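Local coordinates for tryptophan--tRNA ligase (Mycoplasma pneumoniae, PDB 2YY5), which probably attaches tryptophan to its cognate tRNA in an ATP-dependent reaction, as a homodimeric class I aminoacyl-tRNA synthetase, at residues A137-D142 and N155-H160; Q159-T164 and R180-V185. The protein carries 1 engineered substitution. All coordinates share one frame; numbering follows the deposited sequence.

In the fold
Contacts 1 and 2 share Gln-159 and His-160 and meet on helix 158-175, with their centres about 7 Å apart. Contact 1 sets the start of that helix and the turn before it against helix 131-144, and its side chains Met-139, Asp-142, Asp-156 and Gln-157 belong to the pocket of the bound tryptophanyl-adenylate analogue WSA. Contact 2 lies further from the centre of the chain (about 15 Å, centre to centre, against 11 Å for contact 1), where the same helix packs on residues 180-185; the side chain of Leu-161 comes to about 6 Å from WSA. The two are in direct touch: Met-139 CE lies 4.0 Å from Leu-161 CD2, and Ala-140 CA 3.3 Å from Thr-164 OG1.

Contact 1: residues A137-D142 and N155-H160. With WSA (5'-O-[(L-tryptophylamino)sulfonyl]adenosine), chain J; SO4 (sulfate ion), chain I.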
ATOM      1  N   ALA B 137       0.782  -4.436  -8.235  1.00 18.48           N
ATOM      2  CA  ALA B 137       1.117  -3.018  -8.317  1.00 20.91           C
ATOM      3  C   ALA B 137       2.363  -2.802  -7.455  1.00 21.06           C
ATOM      4  O   ALA B 137       3.187  -1.917  -7.727  1.00 19.72           O
ATOM      5  CB  ALA B 137      -0.045  -2.160  -7.807  1.00 21.26           C
ATOM      6  N   LEU B 138       2.485  -3.615  -6.407  1.00  9.47           N
ATOM      7  CA  LEU B 138       3.640  -3.553  -5.519  1.00 13.70           C
ATOM      8  C   LEU B 138       4.832  -3.966  -6.373  1.00 15.39           C
ATOM      9  O   LEU B 138       5.904  -3.369  -6.301  1.00 14.71           O
ATOM     10  CB  LEU B 138       3.503  -4.557  -4.373  1.00  9.99           C
ATOM     11  CG  LEU B 138       4.018  -4.150  -2.987  1.00 17.27           C
ATOM     12  CD1 LEU B 138       4.417  -5.407  -2.233  1.00 15.46           C
ATOM     13  CD2 LEU B 138       5.194  -3.181  -3.091  1.00  4.94           C
ATOM     14  N   MET B 139       4.626  -4.992  -7.191  1.00 11.31           N
ATOM     15  CA  MET B 139       5.681  -5.496  -8.059  1.00 18.55           C
ATOM     16  C   MET B 139       6.160  -4.408  -8.997  1.00 14.59           C
ATOM     17  O   MET B 139       7.357  -4.162  -9.113  1.00 20.99           O
ATOM     18  CB  MET B 139       5.201  -6.705  -8.872  1.00 16.27           C
ATOM     19  CG  MET B 139       6.345  -7.444  -9.541  1.00 22.26           C
ATOM     20  SD  MET B 139       5.932  -9.086 -10.136  1.00 21.87           S
ATOM     21  CE  MET B 139       7.156  -9.275 -11.364  1.00 23.43           C
ATOM     22  N   ALA B 140       5.214  -3.759  -9.662  1.00 16.41           N
ATOM     23  CA  ALA B 140       5.524  -2.682 -10.590  1.00 13.43           C
ATOM     24  C   ALA B 140       6.425  -1.672  -9.886  1.00 15.28           C
ATOM     25  O   ALA B 140       7.411  -1.199 -10.449  1.00 16.55           O
ATOM     26  CB  ALA B 140       4.231  -2.010 -11.044  1.00  6.80           C
ATOM     27  N   GLY B 141       6.082  -1.359  -8.641  1.00 16.47           N
ATOM     28  CA  GLY B 141       6.869  -0.414  -7.872  1.00 16.73           C
ATOM     29  C   GLY B 141       8.244  -0.950  -7.529  1.00 16.45           C
ATOM     30  O   GLY B 141       9.233  -0.218  -7.604  1.00 20.46           O
ATOM     31  N   ASP B 142       8.317  -2.224  -7.153  1.00 18.33           N
ATOM     32  CA  ASP B 142       9.603  -2.828  -6.811  1.00 18.76           C
ATOM     33  C   ASP B 142      10.543  -2.687  -8.000  1.00 18.44           C
ATOM     34  O   ASP B 142      11.731  -2.435  -7.833  1.00 15.51           O
ATOM     35  CB  ASP B 142       9.456  -4.319  -6.475  1.00 22.22           C
ATOM     36  CG  ASP B 142       8.512  -4.583  -5.300  1.00 21.97           C
ATOM     37  OD1 ASP B 142       8.553  -3.847  -4.283  1.00 14.01           O
ATOM     38  OD2 ASP B 142       7.735  -5.557  -5.399  1.00 20.54           O
ATOM     39  N   ASN B 155       8.520 -17.507 -16.829  1.00 20.54           N
ATOM     40  CA  ASN B 155       7.445 -17.242 -17.766  1.00 20.47           C
ATOM     41  C   ASN B 155       6.196 -16.707 -17.084  1.00 20.10           C
ATOM     42  O   ASN B 155       5.622 -15.721 -17.527  1.00 20.61           O
ATOM     43  CB  ASN B 155       7.088 -18.515 -18.519  1.00 23.57           C
ATOM     44  CG  ASN B 155       6.032 -18.284 -19.572  1.00 27.83           C
ATOM     45  OD1 ASN B 155       6.283 -17.639 -20.585  1.00 27.48           O
ATOM     46  ND2 ASN B 155       4.835 -18.798 -19.330  1.00 34.24           N
ATOM     47  N   ASP B 156       5.793 -17.366 -16.004  1.00 22.54           N
ATOM     48  CA  ASP B 156       4.603 -17.002 -15.235  1.00 23.95           C
ATOM     49  C   ASP B 156       4.534 -15.540 -14.806  1.00 25.40           C
ATOM     50  O   ASP B 156       3.476 -15.060 -14.405  1.00 25.08           O
ATOM     51  CB  ASP B 156       4.515 -17.880 -13.992  1.00 22.47           C
ATOM     52  CG  ASP B 156       5.744 -17.763 -13.129  1.00 27.44           C
ATOM     53  OD1 ASP B 156       6.842 -18.095 -13.625  1.00 26.61           O
ATOM     54  OD2 ASP B 156       5.612 -17.328 -11.965  1.00 25.78           O
ATOM     55  N   GLN B 157       5.659 -14.836 -14.882  1.00 27.59           N
ATOM     56  CA  GLN B 157       5.706 -13.436 -14.484  1.00 26.22           C
ATOM     57  C   GLN B 157       5.542 -12.436 -15.625  1.00 29.56           C
ATOM     58  O   GLN B 157       5.753 -11.240 -15.424  1.00 28.37           O
ATOM     59  CB  GLN B 157       7.018 -13.160 -13.752  1.00 29.75           C
ATOM     60  CG  GLN B 157       7.083 -13.828 -12.401  1.00 28.04           C
ATOM     61  CD  GLN B 157       5.921 -13.419 -11.528  1.00 25.76           C
ATOM     62  OE1 GLN B 157       5.893 -12.312 -10.995  1.00 26.43           O
ATOM     63  NE2 GLN B 157       4.938 -14.303 -11.398  1.00 20.41           N
ATOM     64  N   LYS B 158       5.147 -12.916 -16.806  1.00 30.31           N
ATOM     65  CA  LYS B 158       4.985 -12.048 -17.973  1.00 30.98           C
ATOM     66  C   LYS B 158       3.904 -10.976 -17.860  1.00 26.98           C
ATOM     67  O   LYS B 158       4.156  -9.814 -18.183  1.00 26.52           O
ATOM     68  CB  LYS B 158       4.731 -12.875 -19.238  1.00 34.74           C
ATOM     69  CG  LYS B 158       4.418 -12.010 -20.463  1.00 39.43           C
ATOM     70  CD  LYS B 158       4.259 -12.823 -21.738  1.00 44.76           C
ATOM     71  CE  LYS B 158       5.605 -13.191 -22.330  1.00 49.07           C
ATOM     72  NZ  LYS B 158       6.480 -13.844 -21.317  1.00 57.86           N
ATOM     73  N   GLN B 159       2.705 -11.358 -17.431  1.00 25.93           N
ATOM     74  CA  GLN B 159       1.615 -10.391 -17.296  1.00 28.31           C
ATOM     75  C   GLN B 159       2.026  -9.247 -16.377  1.00 25.68           C
ATOM     76  O   GLN B 159       1.696  -8.085 -16.628  1.00 20.43           O
ATOM     77  CB  GLN B 159       0.356 -11.041 -16.715  1.00 28.34           C
ATOM     78  CG  GLN B 159      -0.704 -11.449 -17.721  1.00 35.29           C
ATOM     79  CD  GLN B 159      -2.104 -11.460 -17.108  1.00 36.15           C
ATOM     80  OE1 GLN B 159      -2.327 -12.027 -16.034  1.00 32.20           O
ATOM     81  NE2 GLN B 159      -3.050 -10.828 -17.790  1.00 37.67           N
ATOM     82  N   HIS B 160       2.733  -9.592 -15.306  1.00 18.15           N
ATOM     83  CA  HIS B 160       3.181  -8.603 -14.337  1.00 16.92           C
ATOM     84  C   HIS B 160       4.123  -7.596 -14.978  1.00 17.55           C
ATOM     85  O   HIS B 160       4.014  -6.394 -14.726  1.00 17.04           O
ATOM     86  CB  HIS B 160       3.844  -9.308 -13.158  1.00 19.63           C
ATOM     87  CG  HIS B 160       2.881 -10.092 -12.324  1.00 24.80           C
ATOM     88  ND1 HIS B 160       3.252 -11.209 -11.608  1.00 22.57           N
ATOM     89  CD2 HIS B 160       1.561  -9.909 -12.083  1.00 19.89           C
ATOM     90  CE1 HIS B 160       2.200 -11.683 -10.962  1.00 19.07           C
ATOM     91  NE2 HIS B 160       1.159 -10.912 -11.234  1.00 19.70           N
TER
HETATM   92  CD2 WSA J1351       9.288  -9.963  -8.215  1.00  8.48           C
HETATM   93  CE3 WSA J1351      10.080 -10.568  -9.185  1.00 13.39           C
HETATM   94  CZ3 WSA J1351      10.778  -9.779 -10.089  1.00  7.01           C
HETATM   95  CH2 WSA J1351      10.682  -8.391 -10.023  1.00  7.52           C
HETATM   96  CZ2 WSA J1351       9.889  -7.790  -9.054  1.00  8.15           C
HETATM   97  CE2 WSA J1351       9.191  -8.580  -8.148  1.00 10.33           C
HETATM   98  N11 WSA J1351       8.392  -8.286  -7.125  1.00  8.53           N
HETATM   99  CD1 WSA J1351       7.984  -9.410  -6.544  1.00  9.92           C
HETATM  100  CG  WSA J1351       8.508 -10.458  -7.176  1.00  7.70           C
HETATM  101  CB  WSA J1351       8.300 -11.926  -6.808  1.00 12.19           C
HETATM  102  CA  WSA J1351       7.611 -12.696  -7.937  1.00 17.01           C
HETATM  103  NH3 WSA J1351       6.316 -12.084  -8.263  1.00  5.23           N
HETATM  104  C   WSA J1351       7.396 -14.143  -7.486  1.00 18.47           C
HETATM  105  O   WSA J1351       6.485 -14.421  -6.713  1.00 36.46           O
HETATM  106  NS  WSA J1351       8.233 -15.058  -7.965  1.00 26.68           N
HETATM  107  S   WSA J1351       8.227 -16.382  -7.012  1.00 28.05           S
HETATM  108  O1S WSA J1351       8.656 -16.017  -5.621  1.00 10.99           O
HETATM  109  O2S WSA J1351       6.846 -16.965  -6.946  1.00 20.32           O
HETATM  110  O5' WSA J1351       9.151 -17.301  -7.604  1.00 17.98           O
HETATM  111  C5' WSA J1351      10.480 -16.847  -7.882  1.00  8.26           C
HETATM  112  C4' WSA J1351      10.896 -16.966  -9.351  1.00 17.17           C
HETATM  113  O4' WSA J1351      10.757 -18.330  -9.787  1.00 10.38           O
HETATM  114  C3' WSA J1351      10.057 -16.114 -10.306  1.00 19.43           C
HETATM  115  O3' WSA J1351      10.897 -15.563 -11.325  1.00 19.60           O
HETATM  116  C2' WSA J1351       9.121 -17.156 -10.917  1.00 23.26           C
HETATM  117  O2' WSA J1351       8.694 -16.721 -12.211  1.00 20.23           O
HETATM  118  C1' WSA J1351      10.121 -18.300 -11.074  1.00 10.25           C
HETATM  119  N9  WSA J1351       9.402 -19.576 -11.305  1.00 16.91           N
HETATM  120  C8  WSA J1351       8.427 -20.050 -10.535  1.00 12.79           C
HETATM  121  N7  WSA J1351       8.039 -21.242 -10.984  1.00 17.08           N
HETATM  122  C5  WSA J1351       8.778 -21.529 -12.054  1.00 11.42           C
HETATM  123  C4  WSA J1351       9.640 -20.461 -12.263  1.00 13.77           C
HETATM  124  N3  WSA J1351      10.498 -20.508 -13.296  1.00 14.55           N
HETATM  125  C2  WSA J1351      10.526 -21.555 -14.103  1.00 11.78           C
HETATM  126  N1  WSA J1351       9.721 -22.587 -13.928  1.00 19.08           N
HETATM  127  C6  WSA J1351       8.838 -22.609 -12.917  1.00 19.36           C
HETATM  128  N6  WSA J1351       8.038 -23.659 -12.734  1.00 22.81           N
HETATM  129  S   SO4 I1361       3.042 -14.472  -8.330  1.00 43.51           S
HETATM  130  O1  SO4 I1361       1.852 -14.111  -9.107  1.00 50.90           O
HETATM  131  O2  SO4 I1361       4.240 -13.976  -9.027  1.00 49.21           O
HETATM  132  O3  SO4 I1361       2.961 -13.846  -6.993  1.00 52.05           O
HETATM  133  O4  SO4 I1361       3.097 -15.938  -8.194  1.00 46.29           O
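In the active-site pocket of this class I synthetase, Met-139 of helix 131-144 meets Gln-157 and His-160 at the start of helix 158-175, beside the bound tryptophanyl-adenylate analogue WSA. The Met-139 side chain turns CG away from its backbone N (chi1 -167°) and then runs extended, which carries SD and CE across to the other segment. Its methyl CE lies 3.3 Å from Gln-157 OE1, while SD packs on His-160 CB at 3.7 Å and stands oblique to the imidazole, 47° from the ring normal. On the way, CG passes 3.3 Å from indole nitrogen N11 of WSA, so the same chain also lines the tryptophan site.

The polar part of the pocket is divided between the segments. Asp-142 OD2 accepts from N11 of WSA and also from His-46, while His-89 bonds OD1; the two histidines probably hold the carboxylate in place to accept the indole N-H, as expected of a tryptophan-binding residue. Beyond the sulfamoyl link, the ribose O2' donates to Asp-156 OD1 at 2.7 Å. Gln-157, bent at chi2 (-56°), brings OE1 within 2.8 Å of the ammonium nitrogen NH3 of WSA, which donates to it, and its NE2 donates to Asp-156 OD2. A sulfate, probably from the crystallisation liquor, lies at the edge of the imidazole near its plane. His-160 ND1 donates to Gln-157 OE1 as well, at 2.9 Å, which is consistent with His-160 helping to hold the amide in place; the acceptor lies close to the imidazole plane, whereas ND1 stands above the carbonyl plane of the amide.

Contact 2: residues Q159-T164 and R180-V185; sequences QHLELT and RLPQFV
Apolar contacts carry the join between helix 158-175 and the 180-185 segment, centred on Leu-161 and Phe-184, whose CA atoms are 5.9 Å apart. Leu-161 CG sits 3.7 Å from Phe-184 CB and 3.9 Å from CD1 of the same residue, near the ring plane, so the leucine meets the ring at its edge and not over a face. The two side chains cross at about a right angle. Two residues before Phe-184, the pyrrolidine of Pro-182 offers CG to residues about one helical turn apart: Thr-164 CG2 at 3.9 Å and Leu-161 CD1 at 4.3 Å.

A hydrogen bond accompanies the turn of the threonine. Thr-164 OG1 donates back to His-160 O at 2.8 Å, tilted 35° from the carbonyl plane, and Thr-164 N reaches that oxygen from the opposite face. With OG1 so engaged, CG2 stands anti to the backbone N and is the branch presented to Pro-182.

Backbone hydrogen bonds tie Gln-183 to Asp-149 and Val-151, and Val-185 to Val-151 and Val-153, and Val-151 touches both Leu-161 and Pro-182. Together they form a beta-alpha-beta unit, in which helix 158-175 makes the crossover between parallel strands 150-152 and 183-185.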
ATOM      1  N   GLN B 159       2.705 -11.358 -17.431  1.00 25.93           N
ATOM      2  CA  GLN B 159       1.615 -10.391 -17.296  1.00 28.31           C
ATOM      3  C   GLN B 159       2.026  -9.247 -16.377  1.00 25.68           C
ATOM      4  O   GLN B 159       1.696  -8.085 -16.628  1.00 20.43           O
ATOM      5  CB  GLN B 159       0.356 -11.041 -16.715  1.00 28.34           C
ATOM      6  CG  GLN B 159      -0.704 -11.449 -17.721  1.00 35.29           C
ATOM      7  CD  GLN B 159      -2.104 -11.460 -17.108  1.00 36.15           C
ATOM      8  OE1 GLN B 159      -2.327 -12.027 -16.034  1.00 32.20           O
ATOM      9  NE2 GLN B 159      -3.050 -10.828 -17.790  1.00 37.67           N
ATOM     10  N   HIS B 160       2.733  -9.592 -15.306  1.00 18.15           N
ATOM     11  CA  HIS B 160       3.181  -8.603 -14.337  1.00 16.92           C
ATOM     12  C   HIS B 160       4.123  -7.596 -14.978  1.00 17.55           C
ATOM     13  O   HIS B 160       4.014  -6.394 -14.726  1.00 17.04           O
ATOM     14  CB  HIS B 160       3.844  -9.308 -13.158  1.00 19.63           C
ATOM     15  CG  HIS B 160       2.881 -10.092 -12.324  1.00 24.80           C
ATOM     16  ND1 HIS B 160       3.252 -11.209 -11.608  1.00 22.57           N
ATOM     17  CD2 HIS B 160       1.561  -9.909 -12.083  1.00 19.89           C
ATOM     18  CE1 HIS B 160       2.200 -11.683 -10.962  1.00 19.07           C
ATOM     19  NE2 HIS B 160       1.159 -10.912 -11.234  1.00 19.70           N
ATOM     20  N   LEU B 161       5.041  -8.075 -15.814  1.00 14.22           N
ATOM     21  CA  LEU B 161       5.955  -7.168 -16.486  1.00 17.42           C
ATOM     22  C   LEU B 161       5.185  -6.242 -17.429  1.00 17.06           C
ATOM     23  O   LEU B 161       5.511  -5.067 -17.566  1.00 25.72           O
ATOM     24  CB  LEU B 161       7.032  -7.948 -17.241  1.00 14.66           C
ATOM     25  CG  LEU B 161       8.379  -7.922 -16.504  1.00 23.59           C
ATOM     26  CD1 LEU B 161       8.836  -6.486 -16.370  1.00 13.07           C
ATOM     27  CD2 LEU B 161       8.260  -8.557 -15.117  1.00 18.18           C
ATOM     28  N   GLU B 162       4.146  -6.770 -18.060  1.00 21.43           N
ATOM     29  CA  GLU B 162       3.326  -5.973 -18.958  1.00 25.90           C
ATOM     30  C   GLU B 162       2.565  -4.898 -18.172  1.00 25.64           C
ATOM     31  O   GLU B 162       2.545  -3.737 -18.584  1.00 30.06           O
ATOM     32  CB  GLU B 162       2.343  -6.873 -19.713  1.00 28.48           C
ATOM     33  CG  GLU B 162       3.022  -8.019 -20.460  1.00 31.29           C
ATOM     34  CD  GLU B 162       2.035  -8.953 -21.159  1.00 40.13           C
ATOM     35  OE1 GLU B 162       1.076  -9.432 -20.506  1.00 37.62           O
ATOM     36  OE2 GLU B 162       2.226  -9.219 -22.363  1.00 37.48           O
ATOM     37  N   LEU B 163       1.954  -5.277 -17.044  1.00 20.36           N
ATOM     38  CA  LEU B 163       1.199  -4.327 -16.211  1.00 22.28           C
ATOM     39  C   LEU B 163       2.150  -3.224 -15.759  1.00 25.19           C
ATOM     40  O   LEU B 163       1.793  -2.043 -15.709  1.00 21.29           O
ATOM     41  CB  LEU B 163       0.624  -5.024 -14.968  1.00 23.97           C
ATOM     42  CG  LEU B 163      -0.648  -4.486 -14.285  1.00 28.85           C
ATOM     43  CD1 LEU B 163      -0.568  -4.758 -12.779  1.00 24.07           C
ATOM     44  CD2 LEU B 163      -0.813  -2.999 -14.533  1.00 26.77           C
ATOM     45  N   THR B 164       3.376  -3.626 -15.440  1.00 21.95           N
ATOM     46  CA  THR B 164       4.388  -2.693 -14.986  1.00 21.38           C
ATOM     47  C   THR B 164       4.775  -1.686 -16.064  1.00 21.96           C
ATOM     48  O   THR B 164       5.024  -0.521 -15.773  1.00 24.03           O
ATOM     49  CB  THR B 164       5.638  -3.435 -14.518  1.00 16.33           C
ATOM     50  OG1 THR B 164       5.295  -4.288 -13.422  1.00 11.80           O
ATOM     51  CG2 THR B 164       6.694  -2.452 -14.074  1.00 12.71           C
ATOM     52  N   ARG B 180      12.254   4.705 -17.639  1.00 27.17           N
ATOM     53  CA  ARG B 180      12.840   3.721 -18.521  1.00 23.92           C
ATOM     54  C   ARG B 180      11.934   2.505 -18.367  1.00 25.25           C
ATOM     55  O   ARG B 180      11.716   2.028 -17.257  1.00 24.98           O
ATOM     56  CB  ARG B 180      14.263   3.407 -18.065  1.00 23.84           C
ATOM     57  CG  ARG B 180      14.768   2.041 -18.464  1.00 22.82           C
ATOM     58  CD  ARG B 180      16.065   1.686 -17.736  1.00 29.58           C
ATOM     59  NE  ARG B 180      17.252   2.198 -18.412  1.00 37.28           N
ATOM     60  CZ  ARG B 180      17.757   3.418 -18.255  1.00 44.33           C
ATOM     61  NH1 ARG B 180      18.841   3.767 -18.932  1.00 52.32           N
ATOM     62  NH2 ARG B 180      17.203   4.280 -17.414  1.00 50.34           N
ATOM     63  N   LEU B 181      11.383   2.020 -19.471  1.00 19.59           N
ATOM     64  CA  LEU B 181      10.511   0.865 -19.410  1.00 20.01           C
ATOM     65  C   LEU B 181      11.313  -0.409 -19.156  1.00 21.28           C
ATOM     66  O   LEU B 181      12.216  -0.754 -19.910  1.00 17.95           O
ATOM     67  CB  LEU B 181       9.718   0.744 -20.707  1.00 14.79           C
ATOM     68  CG  LEU B 181       8.900   1.991 -21.058  1.00 21.55           C
ATOM     69  CD1 LEU B 181       8.139   1.726 -22.346  1.00 14.10           C
ATOM     70  CD2 LEU B 181       7.942   2.352 -19.916  1.00 12.57           C
ATOM     71  N   PRO B 182      10.994  -1.125 -18.074  1.00 21.00           N
ATOM     72  CA  PRO B 182      11.728  -2.357 -17.781  1.00 19.46           C
ATOM     73  C   PRO B 182      11.417  -3.432 -18.811  1.00 19.95           C
ATOM     74  O   PRO B 182      10.279  -3.569 -19.243  1.00 26.99           O
ATOM     75  CB  PRO B 182      11.224  -2.730 -16.395  1.00 15.89           C
ATOM     76  CG  PRO B 182       9.789  -2.277 -16.445  1.00 19.69           C
ATOM     77  CD  PRO B 182       9.907  -0.908 -17.102  1.00 19.44           C
ATOM     78  N   GLN B 183      12.429  -4.194 -19.204  1.00 18.50           N
ATOM     79  CA  GLN B 183      12.229  -5.265 -20.168  1.00 21.65           C
ATOM     80  C   GLN B 183      12.115  -6.651 -19.527  1.00 23.33           C
ATOM     81  O   GLN B 183      12.951  -7.036 -18.711  1.00 17.38           O
ATOM     82  CB  GLN B 183      13.369  -5.292 -21.182  1.00 23.47           C
ATOM     83  CG  GLN B 183      13.358  -6.552 -22.027  1.00 33.78           C
ATOM     84  CD  GLN B 183      14.371  -6.519 -23.151  1.00 43.81           C
ATOM     85  OE1 GLN B 183      15.567  -6.306 -22.924  1.00 38.02           O
ATOM     86  NE2 GLN B 183      13.898  -6.740 -24.376  1.00 41.33           N
ATOM     87  N   PHE B 184      11.085  -7.400 -19.913  1.00 22.07           N
ATOM     88  CA  PHE B 184      10.881  -8.750 -19.401  1.00 19.42           C
ATOM     89  C   PHE B 184      11.941  -9.680 -20.008  1.00 25.28           C
ATOM     90  O   PHE B 184      12.153  -9.681 -21.226  1.00 27.17           O
ATOM     91  CB  PHE B 184       9.486  -9.247 -19.784  1.00 16.13           C
ATOM     92  CG  PHE B 184       9.293 -10.733 -19.602  1.00 23.61           C
ATOM     93  CD1 PHE B 184       8.946 -11.263 -18.360  1.00 29.53           C
ATOM     94  CD2 PHE B 184       9.474 -11.607 -20.670  1.00 24.80           C
ATOM     95  CE1 PHE B 184       8.784 -12.643 -18.183  1.00 23.52           C
ATOM     96  CE2 PHE B 184       9.316 -12.986 -20.503  1.00 34.15           C
ATOM     97  CZ  PHE B 184       8.969 -13.504 -19.253  1.00 26.93           C
ATOM     98  N   VAL B 185      12.611 -10.457 -19.160  1.00 24.45           N
ATOM     99  CA  VAL B 185      13.633 -11.394 -19.622  1.00 24.10           C
ATOM    100  C   VAL B 185      13.532 -12.748 -18.918  1.00 22.61           C
ATOM    101  O   VAL B 185      13.597 -12.839 -17.690  1.00 22.11           O
ATOM    102  CB  VAL B 185      15.051 -10.821 -19.426  1.00 24.74           C
ATOM    103  CG1 VAL B 185      16.092 -11.907 -19.635  1.00 27.62           C
ATOM    104  CG2 VAL B 185      15.289  -9.701 -20.422  1.00 27.64           C
TER